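Local structure of sortase (Actinomyces oris, 5UTT) at residues A[61-64]-A[65-69]; A[119-122]-A[123-126]. The protein probably acts as a class E sortase, a transpeptidase that cleaves sorting signals and attaches surface proteins covalently to the cell envelope. One frame throughout, in Å; residues are numbered along the deposited sequence.

Contact 1 (A[61-64]-A[65-69]); sequences AGHY and TNTQQ
A type I beta turn from Y64 to T67 follows strand 61-63 of the sortase beta-barrel and starts the loop that leads to strand 74-79. It closes on Y64 O, which takes two donors from one residue: T67 N at 3.1 Å and T67 OG1 at 2.8 Å. The hydroxyl is tilted about 21° from the plane of the Y64 carbonyl. With chi1 at 70°, OG1 sits between the backbone N and carbonyl carbon of T67 and faces the start of the turn; it also receives a weak bond from A77 N. The methyl, T67 CG2, packs on Y64 CB at 3.7 Å, and the Y64 ring runs away from the turn, its hydroxyl bonded to T147. Beyond the turn, H63 NE2 donates to Q68 O at 2.7 Å, in a bent bond with an angle of 132° at the hydrogen. H63 ND1 is hydrogen-bonded to E49 OE1 and F76 stacks on the ring, so both ring nitrogens and the ring itself have partners. Q69 folds back at chi2 to bring its amide crosswise to the imidazole, the two planes nearly perpendicular and Q69 OE1 3.6 Å from H63 CE1.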
ATOM      1  N   ALA A  61       4.532  -7.021  -1.670  1.00 10.83           N
ATOM      2  CA  ALA A  61       4.646  -5.641  -1.994  1.00 10.35           C
ATOM      3  C   ALA A  61       5.977  -5.153  -1.452  1.00  9.84           C
ATOM      4  O   ALA A  61       6.413  -5.604  -0.403  1.00 10.20           O
ATOM      5  CB  ALA A  61       3.521  -4.888  -1.360  1.00 10.33           C
ATOM      6  N   GLY A  62       6.600  -4.241  -2.169  1.00  9.30           N
ATOM      7  CA  GLY A  62       7.880  -3.662  -1.740  1.00  9.22           C
ATOM      8  C   GLY A  62       7.867  -2.168  -1.402  1.00  9.12           C
ATOM      9  O   GLY A  62       7.414  -1.346  -2.191  1.00  8.76           O
ATOM     10  N   HIS A  63       8.429  -1.811  -0.254  1.00  9.55           N
ATOM     11  CA  HIS A  63       8.484  -0.412   0.130  1.00 10.00           C
ATOM     12  C   HIS A  63       9.645   0.299  -0.557  1.00 10.22           C
ATOM     13  O   HIS A  63      10.793  -0.093  -0.425  1.00 10.39           O
ATOM     14  CB  HIS A  63       8.638  -0.300   1.629  1.00 10.33           C
ATOM     15  CG  HIS A  63       8.733   1.111   2.152  1.00 10.40           C
ATOM     16  ND1 HIS A  63       9.717   1.471   3.042  1.00 10.80           N
ATOM     17  CD2 HIS A  63       7.980   2.219   1.953  1.00 10.53           C
ATOM     18  CE1 HIS A  63       9.576   2.747   3.363  1.00 10.93           C
ATOM     19  NE2 HIS A  63       8.516   3.215   2.734  1.00 10.62           N
ATOM     20  N   TYR A  64       9.317   1.385  -1.266  1.00 10.86           N
ATOM     21  CA  TYR A  64      10.330   2.294  -1.799  1.00 11.78           C
ATOM     22  C   TYR A  64      11.187   2.828  -0.645  1.00 12.94           C
ATOM     23  O   TYR A  64      10.677   3.467   0.297  1.00 12.93           O
ATOM     24  CB  TYR A  64       9.674   3.434  -2.588  1.00 11.71           C
ATOM     25  CG  TYR A  64       9.023   3.060  -3.928  1.00 11.60           C
ATOM     26  CD1 TYR A  64       7.720   2.565  -3.995  1.00 11.51           C
ATOM     27  CD2 TYR A  64       9.715   3.232  -5.108  1.00 11.86           C
ATOM     28  CE1 TYR A  64       7.133   2.253  -5.220  1.00 11.80           C
ATOM     29  CE2 TYR A  64       9.154   2.915  -6.339  1.00 12.00           C
ATOM     30  CZ  TYR A  64       7.876   2.420  -6.384  1.00 12.04           C
ATOM     31  OH  TYR A  64       7.276   2.107  -7.592  1.00 12.86           O
ATOM     32  N   THR A  65      12.476   2.589  -0.688  1.00 13.71           N
ATOM     33  CA  THR A  65      13.285   2.727   0.512  1.00 14.83           C
ATOM     34  C   THR A  65      13.492   4.178   0.887  1.00 15.38           C
ATOM     35  O   THR A  65      13.758   4.464   2.036  1.00 16.03           O
ATOM     36  CB  THR A  65      14.608   1.959   0.370  1.00 15.20           C
ATOM     37  OG1 THR A  65      15.321   2.502  -0.741  1.00 16.29           O
ATOM     38  CG2 THR A  65      14.320   0.444   0.162  1.00 15.63           C
ATOM     39  N   ASN A  66      13.321   5.097  -0.063  1.00 16.87           N
ATOM     40  CA  ASN A  66      13.526   6.527   0.226  1.00 18.51           C
ATOM     41  C   ASN A  66      12.238   7.279   0.512  1.00 17.70           C
ATOM     42  O   ASN A  66      12.244   8.520   0.668  1.00 19.65           O
ATOM     43  CB  ASN A  66      14.360   7.192  -0.896  1.00 19.72           C
ATOM     44  CG  ASN A  66      15.829   6.744  -0.876  1.00 21.47           C
ATOM     45  OD1 ASN A  66      16.360   6.331   0.155  1.00 21.29           O
ATOM     46  ND2 ASN A  66      16.487   6.811  -2.029  1.00 23.53           N
ATOM     47  N   THR A  67      11.141   6.544   0.594  1.00 15.91           N
ATOM     48  CA  THR A  67       9.874   7.097   1.053  1.00 15.51           C
ATOM     49  C   THR A  67       9.706   6.879   2.553  1.00 14.80           C
ATOM     50  O   THR A  67      10.555   6.284   3.217  1.00 14.25           O
ATOM     51  CB  THR A  67       8.666   6.542   0.255  1.00 15.26           C
ATOM     52  OG1 THR A  67       8.428   5.163   0.562  1.00 14.88           O
ATOM     53  CG2 THR A  67       8.848   6.790  -1.234  1.00 15.43           C
ATOM     54  N   GLN A  68       8.647   7.463   3.120  1.00 15.13           N
ATOM     55  CA  GLN A  68       8.475   7.474   4.560  1.00 14.93           C
ATOM     56  C   GLN A  68       8.032   6.120   5.112  1.00 15.39           C
ATOM     57  O   GLN A  68       7.602   5.206   4.361  1.00 14.45           O
ATOM     58  CB  GLN A  68       7.523   8.601   4.997  1.00 15.08           C
ATOM     59  CG  GLN A  68       8.159   9.957   4.903  1.00 15.32           C
ATOM     60  CD  GLN A  68       8.490  10.354   3.500  1.00 15.01           C
ATOM     61  OE1 GLN A  68       7.603  10.495   2.653  1.00 15.42           O
ATOM     62  NE2 GLN A  68       9.759  10.572   3.239  1.00 15.56           N
ATOM     63  N   GLN A  69       8.207   5.949   6.418  1.00 15.85           N
ATOM     64  CA  GLN A  69       7.819   4.720   7.072  1.00 16.61           C
ATOM     65  C   GLN A  69       6.305   4.699   7.304  1.00 17.33           C
ATOM     66  O   GLN A  69       5.620   5.738   7.291  1.00 17.36           O
ATOM     67  CB  GLN A  69       8.583   4.512   8.381  1.00 17.48           C
ATOM     68  CG  GLN A  69      10.095   4.622   8.285  1.00 17.95           C
ATOM     69  CD  GLN A  69      10.705   3.752   7.184  1.00 18.30           C
ATOM     70  OE1 GLN A  69      10.270   2.608   6.939  1.00 18.46           O
ATOM     71  NE2 GLN A  69      11.721   4.292   6.499  1.00 19.40           N
TER

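Contact 2 (A[119-122]-A[123-126])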
ATOM      1  N   LEU A 119      -2.768   7.564 -13.728  1.00 16.45           N
ATOM      2  CA  LEU A 119      -1.964   6.852 -14.720  1.00 16.69           C
ATOM      3  C   LEU A 119      -0.825   7.767 -15.186  1.00 15.67           C
ATOM      4  O   LEU A 119      -1.096   8.858 -15.727  1.00 15.99           O
ATOM      5  CB  LEU A 119      -2.788   6.468 -15.951  1.00 18.08           C
ATOM      6  CG  LEU A 119      -3.431   5.095 -15.874  1.00 19.76           C
ATOM      7  CD1 LEU A 119      -4.287   4.824 -17.101  1.00 20.65           C
ATOM      8  CD2 LEU A 119      -2.366   4.005 -15.715  1.00 19.99           C
ATOM      9  N   VAL A 120       0.405   7.331 -14.967  1.00 14.52           N
ATOM     10  CA  VAL A 120       1.629   8.123 -15.227  1.00 14.42           C
ATOM     11  C   VAL A 120       2.713   7.352 -15.951  1.00 14.96           C
ATOM     12  O   VAL A 120       2.716   6.111 -15.942  1.00 15.18           O
ATOM     13  CB  VAL A 120       2.241   8.729 -13.947  1.00 14.10           C
ATOM     14  CG1 VAL A 120       1.254   9.718 -13.339  1.00 14.31           C
ATOM     15  CG2 VAL A 120       2.613   7.685 -12.921  1.00 13.90           C
ATOM     16  N   LYS A 121       3.659   8.094 -16.514  1.00 15.59           N
ATOM     17  CA  LYS A 121       4.927   7.492 -16.972  1.00 16.12           C
ATOM     18  C   LYS A 121       5.812   7.157 -15.756  1.00 15.36           C
ATOM     19  O   LYS A 121       5.763   7.834 -14.707  1.00 14.12           O
ATOM     20  CB  LYS A 121       5.656   8.436 -17.928  1.00 17.68           C
ATOM     21  CG  LYS A 121       4.985   8.566 -19.276  1.00 20.34           C
ATOM     22  CD  LYS A 121       5.529   9.780 -20.037  1.00 22.72           C
ATOM     23  CE  LYS A 121       4.904  11.088 -19.548  1.00 24.24           C
ATOM     24  NZ  LYS A 121       5.918  12.140 -19.289  1.00 25.61           N
ATOM     25  N   PRO A 122       6.640   6.100 -15.860  1.00 14.27           N
ATOM     26  CA  PRO A 122       7.387   5.689 -14.678  1.00 14.61           C
ATOM     27  C   PRO A 122       8.439   6.687 -14.198  1.00 14.31           C
ATOM     28  O   PRO A 122       9.038   6.454 -13.177  1.00 15.44           O
ATOM     29  CB  PRO A 122       8.066   4.356 -15.112  1.00 14.88           C
ATOM     30  CG  PRO A 122       7.896   4.322 -16.593  1.00 14.90           C
ATOM     31  CD  PRO A 122       6.712   5.120 -16.950  1.00 14.52           C
ATOM     32  N   GLU A 123       8.705   7.743 -14.951  1.00 14.21           N
ATOM     33  CA  GLU A 123       9.697   8.742 -14.561  1.00 14.46           C
ATOM     34  C   GLU A 123       9.017   9.827 -13.726  1.00 14.33           C
ATOM     35  O   GLU A 123       9.687  10.673 -13.112  1.00 15.03           O
ATOM     36  CB  GLU A 123      10.345   9.361 -15.793  1.00 15.25           C
ATOM     37  CG  GLU A 123      11.140   8.364 -16.654  1.00 16.17           C
ATOM     38  CD  GLU A 123      10.325   7.552 -17.608  1.00 17.22           C
ATOM     39  OE1 GLU A 123       9.145   7.903 -17.876  1.00 18.26           O
ATOM     40  OE2 GLU A 123      10.878   6.561 -18.138  1.00 18.12           O
ATOM     41  N   GLN A 124       7.693   9.789 -13.690  1.00 14.33           N
ATOM     42  CA  GLN A 124       6.896  10.783 -12.927  1.00 14.70           C
ATOM     43  C   GLN A 124       6.862  10.433 -11.452  1.00 14.90           C
ATOM     44  O   GLN A 124       5.814  10.082 -10.910  1.00 14.26           O
ATOM     45  CB  GLN A 124       5.481  10.837 -13.486  1.00 15.52           C
ATOM     46  CG  GLN A 124       5.410  11.489 -14.839  1.00 16.28           C
ATOM     47  CD  GLN A 124       4.002  11.661 -15.330  1.00 17.10           C
ATOM     48  OE1 GLN A 124       3.517  10.943 -16.233  1.00 16.96           O
ATOM     49  NE2 GLN A 124       3.311  12.638 -14.742  1.00 17.72           N
ATOM     50  N   VAL A 125       8.013  10.558 -10.816  1.00 15.13           N
ATOM     51  CA  VAL A 125       8.243  10.132  -9.439  1.00 16.34           C
ATOM     52  C   VAL A 125       7.537  11.028  -8.411  1.00 16.31           C
ATOM     53  O   VAL A 125       7.473  10.691  -7.216  1.00 17.83           O
ATOM     54  CB  VAL A 125       9.750  10.082  -9.121  1.00 16.80           C
ATOM     55  CG1 VAL A 125      10.480   9.175 -10.090  1.00 17.26           C
ATOM     56  CG2 VAL A 125      10.375  11.467  -9.104  1.00 17.54           C
ATOM     57  N   GLU A 126       7.017  12.168  -8.854  1.00 16.88           N
ATOM     58  CA  GLU A 126       6.233  13.032  -7.946  1.00 16.53           C
ATOM     59  C   GLU A 126       5.036  12.267  -7.317  1.00 15.37           C
ATOM     60  O   GLU A 126       4.522  12.628  -6.260  1.00 14.69           O
ATOM     61  CB  GLU A 126       5.738  14.281  -8.678  1.00 18.27           C
ATOM     62  CG  GLU A 126       4.702  13.995  -9.761  1.00 19.27           C
ATOM     63  CD  GLU A 126       5.313  13.843 -11.139  1.00 20.29           C
ATOM     64  OE1 GLU A 126       6.556  13.652 -11.280  1.00 19.81           O
ATOM     65  OE2 GLU A 126       4.528  13.963 -12.100  1.00 23.13           O
TER
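K121 and Q124 close a type I beta turn where strand 108-120 of the sortase barrel ends, and the chain then enters a 3-10 segment at V125. The turn is on the surface, with its strand end held by backbone bonding of V120 to R162 on strand 161-174. E123, the third residue of the turn, lies alongside P122, both side chains pointing the same way. A bend at chi2 (82°) swings its carboxylate back along the chain, so that E123 OE1 comes to 3.5 Å from K121 CB and flanks the proline ring. The ammonium of K121 is of opposite charge but does not touch it: K121 NZ is 5.5 Å from E123 OE1, leaving at most a long-range attraction. Q124 carries most of the contact. Its backbone N closes the turn on K121 O at 2.9 Å, and its side chain doubles the link in the other direction, Q124 OE1 accepting from K121 N at 2.9 Å in a fairly straight bond. Backbone and amide of Q124 thus grip both the N-H and the C=O of K121. The same oxygen rests 3.4 Å from V120 CB, and the aliphatic part of K121 passes across the oxygen end of the amide, with K121 CE 3.6 Å from Q124 OE1. Q124 is also the centre of an inverse gamma turn, in which V125 N makes a weak bond to E123 O. V125 points its CB away from 119-122. E126 reaches back toward the glutamine, while its backbone bonds to N133. The amide of Q124 is therefore held at both ends, since Q124 NE2 donates to the syn side of E126 OE2 at 3.2 Å, almost straight at 165°.

How the contacts relate
Contacts 1 and 2 are both local turns at strand ends of the same mixed sheet, following one another along the chain. Their centres are 16 Å apart and their nearest atoms about 7 Å, so they do not touch. Contact 1 lies about 10 Å from the centre of the chain and contact 2 about 17 Å, the latter more peripheral. Contact 1 is tied to strand 142-150 and contact 2 to strand 161-174, which are adjacent and antiparallel in the sheet. In sortases these two strands generally border the active-site groove, so each turn is tied to a probable groove strand, which does not by itself place it in the site; Y64 also packs on I128, just beyond 123-126.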